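Local coordinates for suppressor of fused family protein (Neisseria gonorrhoeae, PDB 3K5J), which is of unknown function but resembles the N-terminal domain of human Suppressor of fused, and so probably acts through protein binding, at residues L63-F68 / Q95-K100; F117-P122 / R136-L141. All coordinates share one frame; numbering follows the deposited sequence. Where two conformers were deposited one is given.

Contact 1: L63-F68 / Q95-K100; sequences LGQEFF and QFQLGK
The start of a central sheet strand meets a loop here, through Gln65 of strand 65-71, the carbonyl and CB of Phe96 and the side-chain amide of Gln97. Gln65 NE2 gives a hydrogen bond to Phe96 O (2.9 Å), which it meets in the carbonyl plane. The same nitrogen bonds Gln97 OE1 at 3.0 Å, from above the plane of the Gln97 side-chain carbonyl. Both acceptors lie close to the plane of the Gln65 amide, while the two amide planes stand 77° apart. Two bonds on one NE2 fix the rotation of the Gln65 amide. Gln97 folds back toward the strand through its bent chain (chi2 -62°). Its own NE2 hydrogen-bonds Pro93 O and a water, which donates to Leu63 O. Apolar contacts flank these bonds. Leu63 CD2 lies 3.8 Å from Phe96 CB, and Phe67 CZ 4.0 Å from the same atom. Phe96 O lies at the edge of the Phe67 ring, near its plane. The Phe96 ring packs on Leu85, Ala88 and Ser89 of helix 77-91. A type II turn from Gln97 to Lys100 then leads into strand 101-103. The arrangement is a helix-to-strand connection held against a sheet by side-chain amides.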
ATOM      1  N   LEU A  63      -8.162   0.026 -12.737  1.00 14.41           N
ATOM      2  CA  LEU A  63      -7.845   1.334 -12.161  1.00 13.36           C
ATOM      3  C   LEU A  63      -6.577   1.970 -12.751  1.00 13.45           C
ATOM      4  O   LEU A  63      -6.380   3.190 -12.650  1.00 16.02           O
ATOM      5  CB  LEU A  63      -7.666   1.161 -10.640  1.00 15.91           C
ATOM      6  CG  LEU A  63      -7.765   2.348  -9.739  1.00 20.28           C
ATOM      7  CD1 LEU A  63      -9.198   2.860  -9.794  1.00 21.53           C
ATOM      8  CD2 LEU A  63      -7.350   2.003  -8.302  1.00 18.96           C
ATOM      9  N   GLY A  64      -5.686   1.142 -13.295  1.00 14.36           N
ATOM     10  CA  GLY A  64      -4.415   1.626 -13.799  1.00 14.35           C
ATOM     11  C   GLY A  64      -3.260   1.693 -12.779  1.00 12.99           C
ATOM     12  O   GLY A  64      -2.152   2.139 -13.090  1.00 14.13           O
ATOM     13  N   GLN A  65      -3.543   1.228 -11.553  1.00 12.74           N
ATOM     14  CA  GLN A  65      -2.533   1.193 -10.504  1.00 11.89           C
ATOM     15  C   GLN A  65      -2.822   0.020  -9.540  1.00 11.48           C
ATOM     16  O   GLN A  65      -3.958  -0.422  -9.405  1.00 14.10           O
ATOM     17  CB  GLN A  65      -2.399   2.518  -9.735  1.00 12.14           C
ATOM     18  CG  GLN A  65      -3.749   3.045  -9.224  1.00 15.54           C
ATOM     19  CD  GLN A  65      -4.266   4.254  -9.952  1.00 15.60           C
ATOM     20  OE1 GLN A  65      -3.836   4.543 -11.069  1.00 16.99           O
ATOM     21  NE2 GLN A  65      -5.233   4.941  -9.344  1.00 17.93           N
ATOM     22  N   GLU A  66      -1.737  -0.413  -8.922  1.00 10.16           N
ATOM     23  CA  GLU A  66      -1.724  -1.312  -7.778  1.00 10.41           C
ATOM     24  C   GLU A  66      -1.205  -0.550  -6.567  1.00  9.56           C
ATOM     25  O   GLU A  66      -0.710   0.580  -6.699  1.00 10.40           O
ATOM     26  CB  GLU A  66      -0.803  -2.494  -8.034  1.00 11.41           C
ATOM     27  CG  GLU A  66      -1.150  -3.357  -9.228  1.00 10.61           C
ATOM     28  CD  GLU A  66      -2.449  -4.137  -9.194  1.00 11.10           C
ATOM     29  OE1 GLU A  66      -3.104  -4.189  -8.127  1.00 11.10           O
ATOM     30  OE2 GLU A  66      -2.827  -4.692 -10.275  1.00 10.71           O
ATOM     31  N   PHE A  67      -1.284  -1.196  -5.398  1.00 10.55           N
ATOM     32  CA  PHE A  67      -0.932  -0.570  -4.130  1.00 10.80           C
ATOM     33  C   PHE A  67      -0.019  -1.503  -3.327  1.00 10.18           C
ATOM     34  O   PHE A  67      -0.141  -2.734  -3.406  1.00 10.89           O
ATOM     35  CB  PHE A  67      -2.194  -0.272  -3.327  1.00 10.99           C
ATOM     36  CG  PHE A  67      -3.151   0.646  -4.040  1.00 10.95           C
ATOM     37  CD1 PHE A  67      -2.907   2.018  -4.070  1.00 12.35           C
ATOM     38  CD2 PHE A  67      -4.184   0.153  -4.797  1.00 15.19           C
ATOM     39  CE1 PHE A  67      -3.743   2.851  -4.762  1.00 12.90           C
ATOM     40  CE2 PHE A  67      -5.000   1.010  -5.530  1.00 16.20           C
ATOM     41  CZ  PHE A  67      -4.778   2.344  -5.519  1.00 14.15           C
ATOM     42  N   PHE A  68       0.871  -0.946  -2.507  1.00  9.73           N
ATOM     43  CA  PHE A  68       1.686  -1.769  -1.639  1.00  9.92           C
ATOM     44  C   PHE A  68       1.858  -1.166  -0.257  1.00  9.31           C
ATOM     45  O   PHE A  68       1.806   0.057  -0.070  1.00 11.09           O
ATOM     46  CB  PHE A  68       3.073  -2.087  -2.259  1.00 10.04           C
ATOM     47  CG  PHE A  68       3.938  -0.912  -2.478  1.00 11.20           C
ATOM     48  CD1 PHE A  68       4.814  -0.506  -1.466  1.00 11.58           C
ATOM     49  CD2 PHE A  68       3.943  -0.231  -3.667  1.00 11.78           C
ATOM     50  CE1 PHE A  68       5.625   0.606  -1.640  1.00 11.91           C
ATOM     51  CE2 PHE A  68       4.773   0.861  -3.838  1.00 12.44           C
ATOM     52  CZ  PHE A  68       5.609   1.293  -2.835  1.00 11.79           C
ATOM     53  N   GLN A  95     -11.770   7.318  -5.220  1.00 18.41           N
ATOM     54  CA  GLN A  95     -11.138   7.446  -3.908  0.50 17.99           C
ATOM     55  C   GLN A  95      -9.796   6.732  -3.830  1.00 16.32           C
ATOM     56  O   GLN A  95      -9.116   6.796  -2.800  1.00 18.30           O
ATOM     57  CB  GLN A  95     -12.054   6.938  -2.798  0.50 19.59           C
ATOM     58  CG  GLN A  95     -13.363   7.731  -2.719  0.50 20.64           C
ATOM     59  CD  GLN A  95     -13.145   9.220  -2.686  0.50 23.45           C
ATOM     60  OE1 GLN A  95     -12.334   9.724  -1.905  0.50 24.89           O
ATOM     61  NE2 GLN A  95     -13.847   9.935  -3.556  0.50 28.79           N
ATOM     62  N   PHE A  96      -9.395   6.094  -4.923  1.00 15.84           N
ATOM     63  CA  PHE A  96      -8.142   5.317  -4.912  1.00 14.89           C
ATOM     64  C   PHE A  96      -7.140   5.883  -5.908  1.00 14.52           C
ATOM     65  O   PHE A  96      -6.564   5.196  -6.728  1.00 17.85           O
ATOM     66  CB  PHE A  96      -8.454   3.825  -5.118  1.00 14.76           C
ATOM     67  CG  PHE A  96      -9.023   3.216  -3.891  1.00 15.43           C
ATOM     68  CD1 PHE A  96     -10.362   3.300  -3.602  1.00 17.72           C
ATOM     69  CD2 PHE A  96      -8.172   2.655  -2.969  1.00 17.40           C
ATOM     70  CE1 PHE A  96     -10.871   2.778  -2.424  1.00 18.08           C
ATOM     71  CE2 PHE A  96      -8.634   2.136  -1.801  1.00 19.21           C
ATOM     72  CZ  PHE A  96      -9.973   2.226  -1.487  1.00 18.42           C
ATOM     73  N   GLN A  97      -6.946   7.178  -5.777  1.00 16.27           N
ATOM     74  CA  GLN A  97      -6.054   7.928  -6.630  1.00 16.46           C
ATOM     75  C   GLN A  97      -4.953   8.550  -5.796  1.00 15.09           C
ATOM     76  O   GLN A  97      -5.116   8.712  -4.574  1.00 15.76           O
ATOM     77  CB  GLN A  97      -6.854   9.008  -7.391  1.00 15.48           C
ATOM     78  CG  GLN A  97      -7.990   8.477  -8.210  1.00 17.22           C
ATOM     79  CD  GLN A  97      -7.567   7.530  -9.320  1.00 16.46           C
ATOM     80  OE1 GLN A  97      -6.449   7.625  -9.879  1.00 19.00           O
ATOM     81  NE2 GLN A  97      -8.435   6.601  -9.638  1.00 16.74           N
ATOM     82  N   LEU A  98      -3.822   8.906  -6.432  1.00 16.59           N
ATOM     83  CA  LEU A  98      -2.764   9.626  -5.714  1.00 16.48           C
ATOM     84  C   LEU A  98      -3.325  10.796  -4.939  1.00 16.56           C
ATOM     85  O   LEU A  98      -4.130  11.581  -5.490  1.00 19.67           O
ATOM     86  CB  LEU A  98      -1.702  10.221  -6.643  1.00 19.35           C
ATOM     87  CG  LEU A  98      -0.578   9.348  -7.048  1.00 22.10           C
ATOM     88  CD1 LEU A  98       0.199  10.086  -8.141  1.00 21.79           C
ATOM     89  CD2 LEU A  98       0.303   8.917  -5.889  1.00 17.55           C
ATOM     90  N   GLY A  99      -2.869  10.933  -3.717  1.00 16.51           N
ATOM     91  CA  GLY A  99      -3.224  12.028  -2.835  1.00 19.27           C
ATOM     92  C   GLY A  99      -4.492  11.813  -2.053  1.00 18.39           C
ATOM     93  O   GLY A  99      -4.826  12.629  -1.206  1.00 21.46           O
ATOM     94  N   LYS A 100      -5.203  10.720  -2.308  1.00 15.63           N
ATOM     95  CA  LYS A 100      -6.363  10.403  -1.483  1.00 14.91           C
ATOM     96  C   LYS A 100      -5.899   9.647  -0.233  1.00 14.88           C
ATOM     97  O   LYS A 100      -4.898   8.938  -0.240  1.00 15.84           O
ATOM     98  CB  LYS A 100      -7.398   9.591  -2.257  1.00 15.65           C
ATOM     99  CG  LYS A 100      -8.027  10.242  -3.486  1.00 17.78           C
ATOM    100  CD  LYS A 100      -8.864  11.441  -3.051  1.00 21.32           C
ATOM    101  CE  LYS A 100      -9.669  11.936  -4.195  1.00 27.28           C
ATOM    102  NZ  LYS A 100     -10.546  13.115  -3.735  1.00 33.64           N
TER
HETATM  103  O   HOH W   1      -7.985   5.315 -12.140  1.00 23.43           O

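Contact 2: F117-P122 / R136-L141; sequences FLISLP and RFFWLL
Ile119 and Leu140 sit across from one another, side chains side by side on one face, as a non-hydrogen-bonded pair in an antiparallel strand pairing, with hydrogen-bonded pairs to both sides. Leu118 pairs with Leu141, and Ser120 with Trp139. Each of these two pairs has two backbone bonds, such as Leu118 N to Leu141 O at 2.8 Å and Trp139 N to Ser120 O, also 2.8 Å. The strand directions are 159° apart.

On the face of Ile119 and Leu140, Leu140 CB lies over the Phe117 ring in a CH-pi contact, 3.7 Å from its centroid. The two leucine methyls divide the work: Leu140 CD1 lies over the same ring face, above its CD2-CE2 side, and Leu140 CD2 lies 4.0 Å from Ile119 CG1. The other branch of Ile119, CG2, reaches Phe138 CB at 3.8 Å. Helix 77-91 covers this face, with Thr81 on Phe117 and Leu82 and Leu85 on Leu140.

The opposite face carries Leu118, Ser120, Trp139 and Leu141. Helix 156-166 packs on it through Glu160 and Phe163. Trp139 also meets the rings of Phe68 and Tyr170, and a glycerol, probably from the crystallisation liquor, lies nearby.

Past the strand end, Leu121 CD2 touches Arg136 NH2 and Phe138 CE1. Phe138 CE1 also lies over the centre of the Arg136 guanidinium face. A salt bridge from Arg136 NH2 to Glu130 OE2 holds that guanidinium. Pro122 packs on Phe137 O, which is buried without a hydrogen-bond partner.

In one of its two conformers, Ser120 OG turns back along its own strand, beside its backbone N (chi1 -55°). There it donates to Leu118 O at 3.0 Å from above the carbonyl plane, while Leu141 N reaches the same oxygen from the other face of that plane.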
ATOM      1  N   PHE A 117      -4.206   5.265   5.392  1.00 12.78           N
ATOM      2  CA  PHE A 117      -3.078   5.405   4.474  1.00 12.50           C
ATOM      3  C   PHE A 117      -3.263   6.655   3.635  1.00 13.50           C
ATOM      4  O   PHE A 117      -4.370   7.016   3.320  1.00 15.67           O
ATOM      5  CB  PHE A 117      -3.024   4.231   3.483  1.00 12.52           C
ATOM      6  CG  PHE A 117      -2.827   2.853   4.099  1.00 11.96           C
ATOM      7  CD1 PHE A 117      -1.687   2.544   4.851  1.00 11.85           C
ATOM      8  CD2 PHE A 117      -3.710   1.824   3.804  1.00 13.90           C
ATOM      9  CE1 PHE A 117      -1.475   1.278   5.329  1.00 13.39           C
ATOM     10  CE2 PHE A 117      -3.506   0.560   4.296  1.00 14.38           C
ATOM     11  CZ  PHE A 117      -2.386   0.285   5.062  1.00 13.11           C
ATOM     12  N   LEU A 118      -2.153   7.258   3.276  1.00 12.74           N
ATOM     13  CA  LEU A 118      -2.079   8.259   2.219  1.00 12.74           C
ATOM     14  C   LEU A 118      -1.500   7.617   0.964  1.00 11.49           C
ATOM     15  O   LEU A 118      -0.406   7.056   1.005  1.00 13.03           O
ATOM     16  CB  LEU A 118      -1.187   9.417   2.606  1.00 13.25           C
ATOM     17  CG  LEU A 118      -0.952  10.544   1.576  1.00 12.21           C
ATOM     18  CD1 LEU A 118      -2.281  11.212   1.162  1.00 14.83           C
ATOM     19  CD2 LEU A 118       0.122  11.556   2.029  1.00 15.97           C
ATOM     20  N   ILE A 119      -2.267   7.639  -0.119  1.00 11.95           N
ATOM     21  CA  ILE A 119      -1.837   7.031  -1.409  1.00 11.83           C
ATOM     22  C   ILE A 119      -0.748   7.946  -1.970  1.00 13.27           C
ATOM     23  O   ILE A 119      -0.996   9.124  -2.261  1.00 13.35           O
ATOM     24  CB  ILE A 119      -2.998   6.841  -2.395  1.00 11.61           C
ATOM     25  CG1 ILE A 119      -4.062   5.902  -1.793  1.00 12.66           C
ATOM     26  CG2 ILE A 119      -2.443   6.301  -3.706  1.00 12.59           C
ATOM     27  CD1 ILE A 119      -5.328   5.746  -2.573  1.00 13.20           C
ATOM     28  N   SER A 120       0.451   7.401  -2.058  1.00 11.37           N
ATOM     29  CA  SER A 120       1.663   8.143  -2.364  0.70 11.90           C
ATOM     30  C   SER A 120       2.481   7.570  -3.511  1.00 12.01           C
ATOM     31  O   SER A 120       2.371   6.382  -3.825  1.00 12.38           O
ATOM     32  CB  SER A 120       2.539   8.189  -1.116  0.70 12.20           C
ATOM     33  OG  SER A 120       1.844   8.728  -0.000  0.70 11.46           O
ATOM     34  N   LEU A 121       3.321   8.406  -4.108  1.00 11.94           N
ATOM     35  CA  LEU A 121       4.322   7.889  -5.021  1.00 11.45           C
ATOM     36  C   LEU A 121       5.299   7.011  -4.222  1.00 12.48           C
ATOM     37  O   LEU A 121       5.446   7.184  -3.002  1.00 12.47           O
ATOM     38  CB  LEU A 121       5.058   9.017  -5.718  1.00 12.10           C
ATOM     39  CG  LEU A 121       4.248   9.847  -6.683  1.00 11.87           C
ATOM     40  CD1 LEU A 121       5.007  11.080  -7.165  1.00 14.57           C
ATOM     41  CD2 LEU A 121       3.694   8.995  -7.867  1.00 15.06           C
ATOM     42  N   PRO A 122       5.958   6.047  -4.886  1.00 11.52           N
ATOM     43  CA  PRO A 122       6.726   5.000  -4.150  1.00 11.92           C
ATOM     44  C   PRO A 122       8.141   5.500  -3.826  1.00 11.40           C
ATOM     45  O   PRO A 122       9.136   4.955  -4.303  1.00 12.73           O
ATOM     46  CB  PRO A 122       6.699   3.825  -5.136  1.00 12.48           C
ATOM     47  CG  PRO A 122       6.679   4.482  -6.482  1.00 13.15           C
ATOM     48  CD  PRO A 122       5.726   5.651  -6.289  1.00 12.97           C
ATOM     49  N   ARG A 136       0.774   1.643 -12.748  1.00 11.91           N
ATOM     50  CA  ARG A 136       1.659   2.196 -11.751  1.00 11.41           C
ATOM     51  C   ARG A 136       1.496   1.527 -10.396  1.00 12.03           C
ATOM     52  O   ARG A 136       0.492   0.881 -10.145  1.00 13.73           O
ATOM     53  CB  ARG A 136       1.340   3.672 -11.632  1.00 12.64           C
ATOM     54  CG  ARG A 136       1.630   4.449 -12.929  1.00 14.43           C
ATOM     55  CD  ARG A 136       1.144   5.887 -12.843  1.00 15.29           C
ATOM     56  NE  ARG A 136       2.069   6.700 -12.073  1.00 14.67           N
ATOM     57  CZ  ARG A 136       1.813   7.970 -11.737  1.00 12.57           C
ATOM     58  NH1 ARG A 136       0.638   8.547 -12.000  1.00 15.12           N
ATOM     59  NH2 ARG A 136       2.737   8.651 -11.120  1.00 13.81           N
ATOM     60  N   PHE A 137       2.514   1.650  -9.554  1.00 11.23           N
ATOM     61  CA  PHE A 137       2.543   1.059  -8.208  1.00 10.70           C
ATOM     62  C   PHE A 137       2.667   2.167  -7.183  1.00 10.75           C
ATOM     63  O   PHE A 137       3.686   2.870  -7.123  1.00 12.02           O
ATOM     64  CB  PHE A 137       3.712   0.079  -8.087  1.00 11.25           C
ATOM     65  CG  PHE A 137       3.447  -1.195  -8.865  1.00 10.67           C
ATOM     66  CD1 PHE A 137       3.599  -1.243 -10.245  1.00 12.15           C
ATOM     67  CD2 PHE A 137       3.015  -2.323  -8.205  1.00 10.93           C
ATOM     68  CE1 PHE A 137       3.223  -2.347 -10.950  1.00 13.01           C
ATOM     69  CE2 PHE A 137       2.671  -3.467  -8.921  1.00 11.99           C
ATOM     70  CZ  PHE A 137       2.804  -3.477 -10.290  1.00 11.82           C
ATOM     71  N   PHE A 138       1.597   2.349  -6.428  1.00 10.52           N
ATOM     72  CA  PHE A 138       1.510   3.389  -5.415  1.00 11.73           C
ATOM     73  C   PHE A 138       1.672   2.825  -4.010  1.00 10.11           C
ATOM     74  O   PHE A 138       1.252   1.714  -3.706  1.00 11.42           O
ATOM     75  CB  PHE A 138       0.166   4.177  -5.509  1.00 11.55           C
ATOM     76  CG  PHE A 138      -0.032   4.953  -6.777  1.00 11.66           C
ATOM     77  CD1 PHE A 138       1.021   5.362  -7.568  1.00 14.25           C
ATOM     78  CD2 PHE A 138      -1.309   5.203  -7.210  1.00 13.00           C
ATOM     79  CE1 PHE A 138       0.779   6.102  -8.706  1.00 15.70           C
ATOM     80  CE2 PHE A 138      -1.547   5.919  -8.390  1.00 15.15           C
ATOM     81  CZ  PHE A 138      -0.481   6.345  -9.124  1.00 14.39           C
ATOM     82  N   TRP A 139       2.244   3.655  -3.141  1.00 11.59           N
ATOM     83  CA  TRP A 139       2.557   3.322  -1.753  1.00 10.19           C
ATOM     84  C   TRP A 139       1.433   3.738  -0.819  1.00 10.18           C
ATOM     85  O   TRP A 139       0.976   4.885  -0.826  1.00 11.21           O
ATOM     86  CB  TRP A 139       3.836   4.066  -1.394  1.00 12.33           C
ATOM     87  CG  TRP A 139       4.355   3.909  -0.045  1.00 12.22           C
ATOM     88  CD1 TRP A 139       4.208   2.843   0.773  1.00 11.51           C
ATOM     89  CD2 TRP A 139       5.251   4.798   0.615  1.00 11.64           C
ATOM     90  NE1 TRP A 139       4.926   3.014   1.928  1.00 11.43           N
ATOM     91  CE2 TRP A 139       5.582   4.212   1.854  1.00 11.58           C
ATOM     92  CE3 TRP A 139       5.795   6.040   0.301  1.00 12.35           C
ATOM     93  CZ2 TRP A 139       6.457   4.812   2.751  1.00 13.74           C
ATOM     94  CZ3 TRP A 139       6.642   6.649   1.195  1.00 13.10           C
ATOM     95  CH2 TRP A 139       6.968   6.035   2.395  1.00 13.05           C
ATOM     96  N   LEU A 140       0.945   2.780  -0.046  1.00 10.86           N
ATOM     97  CA  LEU A 140       0.020   3.032   1.051  1.00 11.56           C
ATOM     98  C   LEU A 140       0.837   3.401   2.318  1.00 10.69           C
ATOM     99  O   LEU A 140       1.295   2.527   3.048  1.00 12.12           O
ATOM    100  CB  LEU A 140      -0.841   1.800   1.276  1.00 10.53           C
ATOM    101  CG  LEU A 140      -1.815   1.432   0.160  1.00 10.96           C
ATOM    102  CD1 LEU A 140      -2.458   0.090   0.386  1.00 13.81           C
ATOM    103  CD2 LEU A 140      -2.830   2.531  -0.081  1.00 13.22           C
ATOM    104  N   LEU A 141       1.001   4.698   2.538  1.00 11.22           N
ATOM    105  CA  LEU A 141       1.831   5.212   3.618  1.00 12.20           C
ATOM    106  C   LEU A 141       0.948   5.417   4.865  1.00 12.39           C
ATOM    107  O   LEU A 141       0.004   6.212   4.814  1.00 12.30           O
ATOM    108  CB  LEU A 141       2.430   6.554   3.185  1.00 12.70           C
ATOM    109  CG  LEU A 141       3.067   7.424   4.270  1.00 13.78           C
ATOM    110  CD1 LEU A 141       4.166   6.644   5.002  1.00 13.66           C
ATOM    111  CD2 LEU A 141       3.590   8.722   3.640  1.00 16.20           C
TER

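Overall arrangement
Contact 1 closes before contact 2 opens along the chain, and their centres are about 7 Å apart. Both reach the same mixed sheet. Strand 65-71 of contact 1 runs parallel to strand 135-143 of contact 2, and Glu66 N to Arg136 O and Phe68 O to Leu140 N are probable hydrogen bonds between them. On its other side strand 135-143 pairs antiparallel with strand 116-120, so it lies between the two. The loop 95-100 lies against both partners of contact 2: Leu98 packs on Leu121 and Phe138, and Gly99 and Lys100 bond the backbone of Ile119. Helix 77-91 packs against both contacts. Together they form part of the interior of the Suppressor of fused-like fold.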